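Local coordinates for purine-binding protein BAB2_0673 (Brucella melitensis biovar Abortus, PDB 3S99) that binds adenine and probably other purines such as guanine, and may be part of an ABC-type uptake system for them, at residues V141-M146 against K231-A236; P161-G166 against N189-P194; K184-N189 against A201-D206; G195-A200 against I212-D217. All blocks are in the same frame, centred on the assembly; numbering follows the deposited sequence.

Interaction 1. Residues V141-M146 against K231-A236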
loop_
_atom_site.group_PDB
_atom_site.type_symbol
_atom_site.label_atom_id
_atom_site.label_comp_id
_atom_site.label_asym_id
_atom_site.label_seq_id
_atom_site.Cartn_x
_atom_site.Cartn_y
_atom_site.Cartn_z
ATOM N N VAL A 141 2.507 -16.417 0.985
ATOM C CA VAL A 141 2.775 -17.721 0.376
ATOM C C VAL A 141 4.290 -17.892 0.209
ATOM O O VAL A 141 4.858 -18.918 0.583
ATOM C CB VAL A 141 2.056 -17.870 -0.968
ATOM C CG1 VAL A 141 2.524 -19.141 -1.686
ATOM C CG2 VAL A 141 0.524 -17.886 -0.750
ATOM N N ILE A 142 4.939 -16.880 -0.354
ATOM C CA ILE A 142 6.381 -16.939 -0.609
ATOM C C ILE A 142 7.127 -17.061 0.708
ATOM O O ILE A 142 8.033 -17.879 0.831
ATOM C CB ILE A 142 6.900 -15.688 -1.383
ATOM C CG1 ILE A 142 6.297 -15.634 -2.815
ATOM C CG2 ILE A 142 8.401 -15.709 -1.460
ATOM C CD1 ILE A 142 6.283 -14.213 -3.453
ATOM N N ALA A 143 6.740 -16.245 1.686
ATOM C CA ALA A 143 7.398 -16.233 2.968
ATOM C C ALA A 143 7.366 -17.607 3.627
ATOM O O ALA A 143 8.366 -18.054 4.174
ATOM C CB ALA A 143 6.786 -15.188 3.891
ATOM N N ALA A 144 6.219 -18.266 3.575
ATOM C CA ALA A 144 6.076 -19.603 4.162
ATOM C C ALA A 144 6.890 -20.679 3.430
ATOM O O ALA A 144 7.373 -21.617 4.062
ATOM C CB ALA A 144 4.638 -19.989 4.250
ATOM N N LYS A 145 7.052 -20.550 2.110
ATOM C CA LYS A 145 7.978 -21.419 1.385
ATOM C C LYS A 145 9.428 -21.116 1.675
ATOM O O LYS A 145 10.203 -22.048 1.707
ATOM C CB LYS A 145 7.767 -21.389 -0.131
ATOM C CG LYS A 145 6.424 -21.921 -0.580
ATOM C CD LYS A 145 6.288 -23.397 -0.295
ATOM C CE LYS A 145 5.075 -24.023 -0.982
ATOM N NZ LYS A 145 4.824 -25.427 -0.491
ATOM N N MET A 146 9.799 -19.843 1.901
ATOM C CA MET A 146 11.197 -19.483 2.053
ATOM C C MET A 146 11.741 -19.580 3.492
ATOM O O MET A 146 12.896 -19.973 3.710
ATOM C CB MET A 146 11.444 -18.070 1.519
ATOM C CG MET A 146 11.172 -17.884 -0.011
ATOM S SD MET A 146 12.199 -18.901 -1.094
ATOM C CE MET A 146 13.822 -18.264 -0.635
ATOM N N LYS A 231 16.254 -12.034 3.671
ATOM C CA LYS A 231 15.397 -11.829 2.531
ATOM C C LYS A 231 14.151 -11.028 2.938
ATOM O O LYS A 231 13.674 -11.108 4.077
ATOM C CB LYS A 231 15.068 -13.174 1.862
ATOM C CG LYS A 231 16.341 -13.839 1.254
ATOM C CD LYS A 231 16.046 -14.929 0.240
ATOM C CE LYS A 231 17.339 -15.473 -0.481
ATOM N NZ LYS A 231 17.099 -16.747 -1.280
ATOM N N ALA A 232 13.652 -10.227 2.014
ATOM C CA ALA A 232 12.630 -9.224 2.349
ATOM C C ALA A 232 11.704 -8.918 1.182
ATOM O O ALA A 232 11.981 -9.291 0.035
ATOM C CB ALA A 232 13.344 -7.929 2.821
ATOM N N PHE A 233 10.602 -8.243 1.461
ATOM C CA PHE A 233 9.711 -7.761 0.387
ATOM C C PHE A 233 9.787 -6.242 0.287
ATOM O O PHE A 233 9.764 -5.545 1.292
ATOM C CB PHE A 233 8.276 -8.225 0.634
ATOM C CG PHE A 233 8.144 -9.754 0.735
ATOM C CD1 PHE A 233 8.084 -10.536 -0.408
ATOM C CD2 PHE A 233 8.104 -10.382 1.974
ATOM C CE1 PHE A 233 7.975 -11.957 -0.329
ATOM C CE2 PHE A 233 7.965 -11.771 2.077
ATOM C CZ PHE A 233 7.927 -12.560 0.941
ATOM N N GLY A 234 9.874 -5.724 -0.935
ATOM C CA GLY A 234 9.714 -4.300 -1.145
ATOM C C GLY A 234 8.275 -3.863 -1.015
ATOM O O GLY A 234 7.348 -4.671 -1.108
ATOM N N GLN A 235 8.102 -2.556 -0.837
ATOM C CA GLN A 235 6.815 -1.965 -0.554
ATOM C C GLN A 235 6.556 -0.791 -1.462
ATOM O O GLN A 235 7.363 0.129 -1.494
ATOM C CB GLN A 235 6.820 -1.457 0.898
ATOM C CG GLN A 235 5.561 -0.676 1.380
ATOM C CD GLN A 235 4.263 -1.445 1.375
ATOM O OE1 GLN A 235 4.185 -2.642 0.986
ATOM N NE2 GLN A 235 3.207 -0.765 1.834
ATOM N N ALA A 236 5.439 -0.830 -2.181
ATOM C CA ALA A 236 4.957 0.255 -3.021
ATOM C C ALA A 236 5.699 0.267 -4.340
ATOM O O ALA A 236 5.082 0.389 -5.420
ATOM C CB ALA A 236 5.126 1.638 -2.302
#

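Interaction 2. Residues P161-G166 against N189-P194. With ADE (adenine), chain T.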
loop_
_atom_site.group_PDB
_atom_site.type_symbol
_atom_site.label_atom_id
_atom_site.label_comp_id
_atom_site.label_asym_id
_atom_site.label_seq_id
_atom_site.Cartn_x
_atom_site.Cartn_y
_atom_site.Cartn_z
ATOM N N PRO A 161 -7.151 0.400 9.366
ATOM C CA PRO A 161 -7.637 -0.836 8.745
ATOM C C PRO A 161 -6.822 -1.323 7.541
ATOM O O PRO A 161 -6.612 -2.521 7.405
ATOM C CB PRO A 161 -9.077 -0.482 8.330
ATOM C CG PRO A 161 -9.496 0.589 9.325
ATOM C CD PRO A 161 -8.219 1.404 9.502
ATOM N N GLU A 162 -6.336 -0.429 6.697
ATOM C CA GLU A 162 -5.455 -0.854 5.581
ATOM C C GLU A 162 -4.258 -1.719 6.047
ATOM O O GLU A 162 -3.897 -2.725 5.395
ATOM C CB GLU A 162 -4.923 0.349 4.799
ATOM C CG GLU A 162 -3.937 -0.001 3.668
ATOM C CD GLU A 162 -3.370 1.225 2.999
ATOM O OE1 GLU A 162 -4.167 2.157 2.738
ATOM O OE2 GLU A 162 -2.140 1.266 2.736
ATOM N N VAL A 163 -3.671 -1.345 7.178
ATOM C CA VAL A 163 -2.506 -2.064 7.687
ATOM C C VAL A 163 -2.910 -3.390 8.328
ATOM O O VAL A 163 -2.230 -4.408 8.110
ATOM C CB VAL A 163 -1.686 -1.181 8.650
ATOM C CG1 VAL A 163 -0.460 -1.941 9.152
ATOM C CG2 VAL A 163 -1.277 0.117 7.933
ATOM N N VAL A 164 -4.025 -3.392 9.067
ATOM C CA VAL A 164 -4.542 -4.616 9.655
ATOM C C VAL A 164 -4.920 -5.626 8.558
ATOM O O VAL A 164 -4.595 -6.800 8.664
ATOM C CB VAL A 164 -5.762 -4.396 10.549
ATOM C CG1 VAL A 164 -6.223 -5.720 11.121
ATOM C CG2 VAL A 164 -5.446 -3.417 11.689
ATOM N N GLN A 165 -5.617 -5.170 7.520
ATOM C CA GLN A 165 -5.854 -6.004 6.349
ATOM C C GLN A 165 -4.573 -6.683 5.839
ATOM O O GLN A 165 -4.574 -7.864 5.535
ATOM C CB GLN A 165 -6.412 -5.183 5.195
ATOM C CG GLN A 165 -7.828 -4.578 5.368
ATOM C CD GLN A 165 -8.073 -3.545 4.251
ATOM O OE1 GLN A 165 -7.439 -3.636 3.190
ATOM N NE2 GLN A 165 -8.939 -2.552 4.500
ATOM N N GLY A 166 -3.501 -5.910 5.723
ATOM C CA GLY A 166 -2.253 -6.380 5.131
ATOM C C GLY A 166 -1.564 -7.434 5.968
ATOM O O GLY A 166 -1.084 -8.444 5.442
ATOM N N ASN A 189 4.694 3.788 14.124
ATOM C CA ASN A 189 3.733 4.836 14.450
ATOM C C ASN A 189 3.739 6.032 13.499
ATOM O O ASN A 189 3.226 7.102 13.839
ATOM C CB ASN A 189 3.840 5.261 15.921
ATOM C CG ASN A 189 3.575 4.106 16.868
ATOM O OD1 ASN A 189 2.713 3.259 16.611
ATOM N ND2 ASN A 189 4.308 4.070 17.972
ATOM N N SER A 190 4.263 5.827 12.288
ATOM C CA SER A 190 4.038 6.747 11.201
ATOM C C SER A 190 4.345 6.027 9.919
ATOM O O SER A 190 4.820 4.885 9.946
ATOM C CB SER A 190 4.833 8.067 11.352
ATOM O OG SER A 190 6.226 7.899 11.373
ATOM N N TRP A 191 4.012 6.659 8.789
ATOM C CA TRP A 191 4.199 6.015 7.516
ATOM C C TRP A 191 5.650 6.064 7.088
ATOM O O TRP A 191 6.155 5.113 6.520
ATOM C CB TRP A 191 3.340 6.650 6.431
ATOM C CG TRP A 191 1.839 6.540 6.668
ATOM C CD1 TRP A 191 0.998 7.562 7.062
ATOM C CD2 TRP A 191 1.002 5.384 6.475
ATOM N NE1 TRP A 191 -0.288 7.094 7.144
ATOM C CE2 TRP A 191 -0.324 5.776 6.786
ATOM C CE3 TRP A 191 1.244 4.046 6.093
ATOM C CZ2 TRP A 191 -1.401 4.888 6.723
ATOM C CZ3 TRP A 191 0.157 3.162 6.013
ATOM C CH2 TRP A 191 -1.135 3.581 6.337
ATOM N N PHE A 192 6.294 7.205 7.325
ATOM C CA PHE A 192 7.632 7.451 6.849
ATOM C C PHE A 192 8.480 7.930 8.010
ATOM O O PHE A 192 8.211 8.983 8.562
ATOM C CB PHE A 192 7.622 8.500 5.725
ATOM C CG PHE A 192 8.987 8.937 5.317
ATOM C CD1 PHE A 192 9.798 8.086 4.588
ATOM C CD2 PHE A 192 9.474 10.194 5.674
ATOM C CE1 PHE A 192 11.077 8.465 4.194
ATOM C CE2 PHE A 192 10.760 10.568 5.311
ATOM C CZ PHE A 192 11.561 9.702 4.550
ATOM N N ASP A 193 9.478 7.141 8.400
ATOM C CA ASP A 193 10.391 7.520 9.475
ATOM C C ASP A 193 11.590 6.588 9.337
ATOM O O ASP A 193 11.683 5.560 10.027
ATOM C CB ASP A 193 9.700 7.361 10.828
ATOM C CG ASP A 193 10.570 7.816 12.011
ATOM O OD1 ASP A 193 11.797 8.002 11.863
ATOM O OD2 ASP A 193 10.002 7.971 13.111
ATOM N N PRO A 194 12.478 6.905 8.381
ATOM C CA PRO A 194 13.542 5.949 8.064
ATOM C C PRO A 194 14.370 5.498 9.277
ATOM O O PRO A 194 14.795 4.362 9.317
ATOM C CB PRO A 194 14.402 6.699 7.034
ATOM C CG PRO A 194 13.447 7.670 6.389
ATOM C CD PRO A 194 12.466 8.058 7.461
HETATM N N9 ADE T . -1.881 6.139 3.078
HETATM C C8 ADE T . -2.419 4.891 2.851
HETATM N N7 ADE T . -1.541 3.926 2.730
HETATM C C5 ADE T . -0.355 4.648 2.905
HETATM C C6 ADE T . 0.936 4.197 2.894
HETATM N N6 ADE T . 1.118 2.889 2.656
HETATM N N1 ADE T . 1.942 5.111 3.089
HETATM C C2 ADE T . 1.617 6.398 3.302
HETATM N N3 ADE T . 0.405 6.951 3.338
HETATM C C4 ADE T . -0.527 5.992 3.127
#

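Interaction 3. Residues K184-N189 against A201-D206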
loop_
_atom_site.group_PDB
_atom_site.type_symbol
_atom_site.label_atom_id
_atom_site.label_comp_id
_atom_site.label_asym_id
_atom_site.label_seq_id
_atom_site.Cartn_x
_atom_site.Cartn_y
_atom_site.Cartn_z
ATOM N N LYS A 184 6.327 -11.377 13.931
ATOM C CA LYS A 184 6.631 -10.472 15.038
ATOM C C LYS A 184 6.439 -9.051 14.523
ATOM O O LYS A 184 7.077 -8.643 13.552
ATOM C CB LYS A 184 8.064 -10.669 15.528
ATOM C CG LYS A 184 8.354 -12.052 16.155
ATOM C CD LYS A 184 9.537 -11.987 17.143
ATOM C CE LYS A 184 9.761 -13.293 17.890
ATOM N NZ LYS A 184 10.594 -14.241 17.102
ATOM N N VAL A 185 5.548 -8.295 15.155
ATOM C CA VAL A 185 5.216 -6.963 14.682
ATOM C C VAL A 185 5.843 -5.900 15.543
ATOM O O VAL A 185 5.729 -5.953 16.770
ATOM C CB VAL A 185 3.701 -6.730 14.682
ATOM C CG1 VAL A 185 3.372 -5.340 14.145
ATOM C CG2 VAL A 185 3.007 -7.810 13.874
ATOM N N ILE A 186 6.491 -4.931 14.905
ATOM C CA ILE A 186 6.929 -3.717 15.599
ATOM C C ILE A 186 6.256 -2.527 14.936
ATOM O O ILE A 186 6.281 -2.435 13.711
ATOM C CB ILE A 186 8.460 -3.530 15.547
ATOM C CG1 ILE A 186 9.144 -4.605 16.392
ATOM C CG2 ILE A 186 8.847 -2.118 16.084
ATOM C CD1 ILE A 186 10.678 -4.423 16.549
ATOM N N TRP A 187 5.639 -1.644 15.729
ATOM C CA TRP A 187 4.952 -0.457 15.175
ATOM C C TRP A 187 5.891 0.740 15.163
ATOM O O TRP A 187 6.496 1.030 16.145
ATOM C CB TRP A 187 3.684 -0.131 15.983
ATOM C CG TRP A 187 2.647 -1.148 15.759
ATOM C CD1 TRP A 187 2.361 -2.201 16.554
ATOM C CD2 TRP A 187 1.790 -1.249 14.623
ATOM N NE1 TRP A 187 1.360 -2.963 15.997
ATOM C CE2 TRP A 187 0.980 -2.387 14.814
ATOM C CE3 TRP A 187 1.618 -0.480 13.462
ATOM C CZ2 TRP A 187 0.014 -2.795 13.872
ATOM C CZ3 TRP A 187 0.642 -0.859 12.546
ATOM C CH2 TRP A 187 -0.138 -2.025 12.748
ATOM N N VAL A 188 5.989 1.417 14.024
ATOM C CA VAL A 188 6.808 2.634 13.857
ATOM C C VAL A 188 6.014 3.881 14.276
ATOM O O VAL A 188 6.579 4.899 14.687
ATOM C CB VAL A 188 7.240 2.750 12.344
ATOM C CG1 VAL A 188 7.880 4.137 12.008
ATOM C CG2 VAL A 188 8.200 1.639 12.008
ATOM N N ASN A 189 4.694 3.788 14.124
ATOM C CA ASN A 189 3.733 4.836 14.450
ATOM C C ASN A 189 3.739 6.032 13.499
ATOM O O ASN A 189 3.226 7.102 13.839
ATOM C CB ASN A 189 3.840 5.261 15.921
ATOM C CG ASN A 189 3.575 4.106 16.868
ATOM O OD1 ASN A 189 2.713 3.259 16.611
ATOM N ND2 ASN A 189 4.308 4.070 17.972
ATOM N N ALA A 201 13.728 -3.024 11.874
ATOM C CA ALA A 201 14.334 -4.121 11.143
ATOM C C ALA A 201 15.493 -4.780 11.920
ATOM O O ALA A 201 15.582 -5.995 11.996
ATOM C CB ALA A 201 14.809 -3.634 9.758
ATOM N N LYS A 202 16.373 -3.975 12.500
ATOM C CA LYS A 202 17.486 -4.486 13.268
ATOM C C LYS A 202 16.970 -5.248 14.489
ATOM O O LYS A 202 17.428 -6.347 14.781
ATOM C CB LYS A 202 18.408 -3.356 13.703
ATOM C CG LYS A 202 19.104 -2.623 12.542
ATOM C CD LYS A 202 19.962 -1.450 13.063
ATOM C CE LYS A 202 20.527 -0.560 11.947
ATOM N NZ LYS A 202 21.433 0.518 12.474
ATOM N N ALA A 203 16.005 -4.682 15.201
ATOM C CA ALA A 203 15.441 -5.372 16.352
ATOM C C ALA A 203 14.784 -6.692 15.929
ATOM O O ALA A 203 14.930 -7.688 16.613
ATOM C CB ALA A 203 14.447 -4.494 17.065
ATOM N N LEU A 204 14.070 -6.713 14.805
ATOM C CA LEU A 204 13.405 -7.968 14.376
ATOM C C LEU A 204 14.412 -9.035 13.948
ATOM O O LEU A 204 14.255 -10.198 14.288
ATOM C CB LEU A 204 12.379 -7.700 13.270
ATOM C CG LEU A 204 11.179 -6.886 13.728
ATOM C CD1 LEU A 204 10.405 -6.342 12.496
ATOM C CD2 LEU A 204 10.302 -7.743 14.632
ATOM N N ILE A 205 15.440 -8.640 13.201
ATOM C CA ILE A 205 16.498 -9.568 12.787
ATOM C C ILE A 205 17.300 -10.040 13.999
ATOM O O ILE A 205 17.646 -11.212 14.076
ATOM C CB ILE A 205 17.433 -8.937 11.712
ATOM C CG1 ILE A 205 16.640 -8.657 10.418
ATOM C CG2 ILE A 205 18.576 -9.852 11.382
ATOM C CD1 ILE A 205 17.150 -7.451 9.633
ATOM N N ASP A 206 17.562 -9.152 14.958
ATOM C CA ASP A 206 18.273 -9.559 16.189
ATOM C C ASP A 206 17.440 -10.557 16.978
ATOM O O ASP A 206 17.999 -11.398 17.654
ATOM C CB ASP A 206 18.622 -8.373 17.095
ATOM C CG ASP A 206 19.668 -7.441 16.487
ATOM O OD1 ASP A 206 20.328 -7.800 15.487
ATOM O OD2 ASP A 206 19.829 -6.331 17.028
#

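Interaction 4. Residues G195-A200 against I212-D217. With ADE (adenine), chain T.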
loop_
_atom_site.group_PDB
_atom_site.type_symbol
_atom_site.label_atom_id
_atom_site.label_comp_id
_atom_site.label_asym_id
_atom_site.label_seq_id
_atom_site.Cartn_x
_atom_site.Cartn_y
_atom_site.Cartn_z
ATOM N N GLY A 195 14.557 6.353 10.265
ATOM C CA GLY A 195 15.333 5.992 11.476
ATOM C C GLY A 195 14.674 4.852 12.238
ATOM O O GLY A 195 15.305 3.814 12.511
ATOM N N LYS A 196 13.391 5.025 12.536
ATOM C CA LYS A 196 12.619 4.020 13.252
ATOM C C LYS A 196 12.377 2.750 12.429
ATOM O O LYS A 196 12.324 1.648 13.002
ATOM C CB LYS A 196 11.299 4.603 13.735
ATOM N N GLU A 197 12.221 2.904 11.100
ATOM C CA GLU A 197 12.087 1.759 10.196
ATOM C C GLU A 197 13.342 0.853 10.253
ATOM O O GLU A 197 13.237 -0.385 10.311
ATOM C CB GLU A 197 11.832 2.237 8.751
ATOM C CG GLU A 197 10.436 2.804 8.526
ATOM C CD GLU A 197 10.246 3.425 7.155
ATOM O OE1 GLU A 197 10.316 2.674 6.167
ATOM O OE2 GLU A 197 10.005 4.662 7.061
ATOM N N ALA A 198 14.520 1.490 10.223
ATOM C CA ALA A 198 15.804 0.797 10.327
ATOM C C ALA A 198 15.915 0.158 11.693
ATOM O O ALA A 198 16.220 -1.027 11.808
ATOM C CB ALA A 198 17.003 1.803 10.093
ATOM N N ASP A 199 15.658 0.922 12.743
ATOM C CA ASP A 199 15.720 0.352 14.096
ATOM C C ASP A 199 14.818 -0.872 14.215
ATOM O O ASP A 199 15.217 -1.859 14.814
ATOM C CB ASP A 199 15.330 1.365 15.161
ATOM C CG ASP A 199 16.363 2.481 15.315
ATOM O OD1 ASP A 199 17.525 2.279 14.931
ATOM O OD2 ASP A 199 15.995 3.545 15.816
ATOM N N ALA A 200 13.608 -0.802 13.657
ATOM C CA ALA A 200 12.663 -1.923 13.771
ATOM C C ALA A 200 13.181 -3.187 13.080
ATOM O O ALA A 200 13.092 -4.275 13.629
ATOM C CB ALA A 200 11.277 -1.528 13.226
ATOM N N ILE A 212 11.777 -10.220 6.248
ATOM C CA ILE A 212 11.363 -8.850 6.642
ATOM C C ILE A 212 10.340 -8.307 5.662
ATOM O O ILE A 212 10.459 -8.462 4.437
ATOM C CB ILE A 212 12.547 -7.879 6.727
ATOM C CG1 ILE A 212 13.426 -8.181 7.948
ATOM C CG2 ILE A 212 12.060 -6.427 6.762
ATOM C CD1 ILE A 212 12.731 -8.036 9.320
ATOM N N THR A 213 9.308 -7.702 6.205
ATOM C CA THR A 213 8.331 -7.040 5.393
ATOM C C THR A 213 7.795 -5.847 6.155
ATOM O O THR A 213 7.893 -5.792 7.400
ATOM C CB THR A 213 7.160 -8.019 5.059
ATOM O OG1 THR A 213 6.355 -7.455 4.013
ATOM C CG2 THR A 213 6.330 -8.249 6.266
ATOM N N GLN A 214 7.154 -4.941 5.440
ATOM C CA GLN A 214 6.756 -3.650 6.044
ATOM C C GLN A 214 5.498 -3.037 5.464
ATOM O O GLN A 214 5.126 -3.333 4.334
ATOM C CB GLN A 214 7.878 -2.628 5.891
ATOM C CG GLN A 214 7.968 -2.065 4.480
ATOM C CD GLN A 214 9.229 -1.316 4.238
ATOM O OE1 GLN A 214 10.334 -1.831 4.493
ATOM N NE2 GLN A 214 9.099 -0.098 3.711
ATOM N N HIS A 215 4.866 -2.158 6.251
ATOM C CA HIS A 215 3.858 -1.232 5.728
ATOM C C HIS A 215 4.235 0.235 5.947
ATOM O O HIS A 215 3.375 1.120 6.001
ATOM C CB HIS A 215 2.509 -1.529 6.354
ATOM C CG HIS A 215 1.342 -1.179 5.485
ATOM N ND1 HIS A 215 0.300 -2.062 5.254
ATOM C CD2 HIS A 215 1.010 -0.028 4.845
ATOM C CE1 HIS A 215 -0.603 -1.475 4.484
ATOM N NE2 HIS A 215 -0.211 -0.235 4.241
ATOM N N THR A 216 5.536 0.485 6.068
ATOM C CA THR A 216 6.085 1.842 6.062
ATOM C C THR A 216 6.637 2.153 4.657
ATOM O O THR A 216 6.670 1.275 3.770
ATOM C CB THR A 216 7.169 1.949 7.120
ATOM O OG1 THR A 216 8.190 0.959 6.855
ATOM C CG2 THR A 216 6.542 1.753 8.546
ATOM N N ASP A 217 7.061 3.396 4.455
ATOM C CA ASP A 217 7.212 3.985 3.112
ATOM C C ASP A 217 8.596 3.885 2.486
ATOM O O ASP A 217 8.744 4.077 1.278
ATOM C CB ASP A 217 6.795 5.469 3.174
ATOM C CG ASP A 217 5.282 5.658 3.391
ATOM O OD1 ASP A 217 4.547 4.622 3.422
ATOM O OD2 ASP A 217 4.822 6.847 3.488
HETATM N N9 ADE T . -1.881 6.139 3.078
HETATM C C8 ADE T . -2.419 4.891 2.851
HETATM N N7 ADE T . -1.541 3.926 2.730
HETATM C C5 ADE T . -0.355 4.648 2.905
HETATM C C6 ADE T . 0.936 4.197 2.894
HETATM N N6 ADE T . 1.118 2.889 2.656
HETATM N N1 ADE T . 1.942 5.111 3.089
HETATM C C2 ADE T . 1.617 6.398 3.302
HETATM N N3 ADE T . 0.405 6.951 3.338
HETATM C C4 ADE T . -0.527 5.992 3.127
HETATM O O HOH W 1 11.648 0.466 5.912
#

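Interaction 1. Residues V141-M146 against K231-A236
Phe-233 reaches from the central sheet of an alpha/beta domain to Ile-142 and Ala-143 on a covering helix, a layered packing that belongs to the type I periplasmic binding protein fold. Helix 141-146 runs nearly antiparallel to strand 231-236, at 170°, and the two axes come within 10.4 Å, a gap that a large aromatic side chain can span. From CB the phenyl group leaves the strand with CG anti to its own carbonyl carbon (chi1 -58°), which sends the ring outward to the helix. The far end of the ring does the touching. CE1 lies 3.9 Å from Ile-142 CG2, and CE2 meets Ala-143 CB at 4.0 Å. CZ, the tip, faces the backbone, 3.9 Å from Ala-143 N. Ile-142 CG2 and Ala-143 N lie near the ring plane, so Phe-233 offers them its edge. The small methyl of Ala-143 lets the ring come close to the backbone, while the branched Ile-142 lays CB and CG2 against CE1 and CZ. Leu-248 and Thr-249 of one neighbouring strand, with Ile-211 and Thr-213 of the other, also pack on Phe-233, so both neighbouring strands contribute to its buried setting. Nearer the surface, Lys-231 stretches out to give its ammonium to Asn-292 O, and the bent chain of Met-146 crosses it at about a right angle, bringing CE to 3.7 Å from NZ.

Interaction 2. Residues P161-G166 against N189-P194
Val-163 and Trp-191 make the apolar part of this contact: the valine CG2 methyl lies 3.8 Å from CH2 of the indole, approaching its six-membered end obliquely. A short branched side chain suits this place, since one methyl reaches the indole directly from the helix. The aromatic contact is with the ligand. Adenine lies over one face of Trp-191, with C4 standing 3.6 Å above the plane over the ring centre, and the closest pair is Trp-191 CE3 and adenine C6 at 3.2 Å. An indole is broad enough to underlie both rings of the purine. This is part of the adenine pocket of a BMP-family binding protein of the type I periplasmic fold; the first turn of helix 161-175 supplies Glu-162, the loop after strand 182-187 supplies Trp-191, and Ser-94 is also hydrogen-bonded to the base. The polar contacts belong to Glu-162. Its CG is anti to the backbone N (chi1 177°) and the chain stays extended, which carries the carboxylate past the indole to the edge of the base, where OE2 comes within 2.7 Å of adenine N7. That distance is consistent with a hydrogen bond if either the carboxylate or N7 carries a proton, as N7 would in the 7H tautomer. OE2 is also hydrogen-bonded to His-215 NE2, a bond from another pocket residue that helps fix the carboxylate.

Interaction 3. Residues K184-N189 against A201-D206
Ile-186 and Leu-204 meet on the helix-facing side of the strand, while the one flat group of note, Trp-187, lies on the other. Val-185 CG1 stands 3.6 Å above one face of its indole, toward the rim, and at the ring edge NE1 is hydrogen-bonded to Asp-352 OD2. Alternation along the strand then turns Lys-184 and Ile-186 to the helix. Ile-186 has CG1 anti to its carbonyl carbon (chi1 -69°) and an extended ethyl branch, and CD1 ends against two helix residues, 3.8 Å from Ala-203 CB and equally 3.8 Å from Leu-204 CG. Leucine and isoleucine slide past each other in opposite directions, each alongside the other, so that Leu-204 CD2 settles 3.8 Å from Ile-186 CG1. The same methyl packs on Lys-184, 3.5 Å from its O and 3.8 Å from its CB. Lysine suits this border position: its aliphatic root covers the leucine while its end leads away. The small Ala-203 lets the isoleucine tip reach the helix surface. Strand 184-187 and helix 201-206 run at 158° with axes 9.4 Å apart, forming the first half of a beta-alpha-beta crossover. That helix passes over strand 151-156, where Ile-155 supports Ala-201 and Leu-204; helix 220-227 packs beside it, and helix 161-175 covers Trp-187 across the sheet.

Interaction 4. Residues G195-A200 against I212-D217
At the C-terminal end of strand 211-214, where the chain turns into the adenine pocket, Thr-216 is held by Glu-197 from the first turns of helix 194-206. The hydroxyl OG1 stands between its backbone N and carbonyl carbon (chi1 58°), which turns it to Glu-197, and donates a hydrogen bond to Glu-197 OE1 at 2.8 Å, arriving from above the carboxylate, 60° out of its plane. A small hydroxyl side chain suits this place because it gives a buried carboxylate a donor. The acid gets there on an extended chain that slides past the threonine in the opposite direction. A water molecule lies 2.6 Å from the same OE1 and 3.0 Å from Gln-214 OE1, tying the glutamine to the cluster. Ser-218 OG is a further partner of Glu-197 OE1, while OE2 takes the backbone N-H of Asp-193. Helix and strand form the second half of a beta-alpha-beta crossover, and the pocket lies at the C-terminal ends of the parallel strands, in the cleft between the two lobes of a type I periplasmic binding protein. The amide of Gln-214 uses both ends: OE1 meets the water, and NE2 gives hydrogen bonds to Ser-218 O and, from above the carbonyl plane, to Thr-216 O (2.8 Å, N-H...O angle 158°). The residues next to Thr-216 face the ligand. Asp-217 brings OD1 to 2.7 Å from adenine N1, close enough for a hydrogen bond if one of the two is protonated. His-215 presents its ring edge to the base, with CD2 3.6 Å from adenine N6.

Interactions 2 and 4 meet around one adenine: Trp-191 O receives the backbone N-H of Asp-217, which joins the two pocket loops directly. Both are buried and rich in polar groups, whereas interaction 1, also buried, and interaction 3, nearer the surface, rely on apolar packing. Interactions 3 and 4 use successive parts of helix 194-206, its far end over strand 182-187 and its start against the end of strand 211-214 and the loop that follows, with centres about 7 Å apart. Interaction 1 holds helix 132-146 to strand 231-236, whose backbone pairs with Ile-212 of interaction 4. Val-163 links interactions 2 and 3 by packing also on Trp-187.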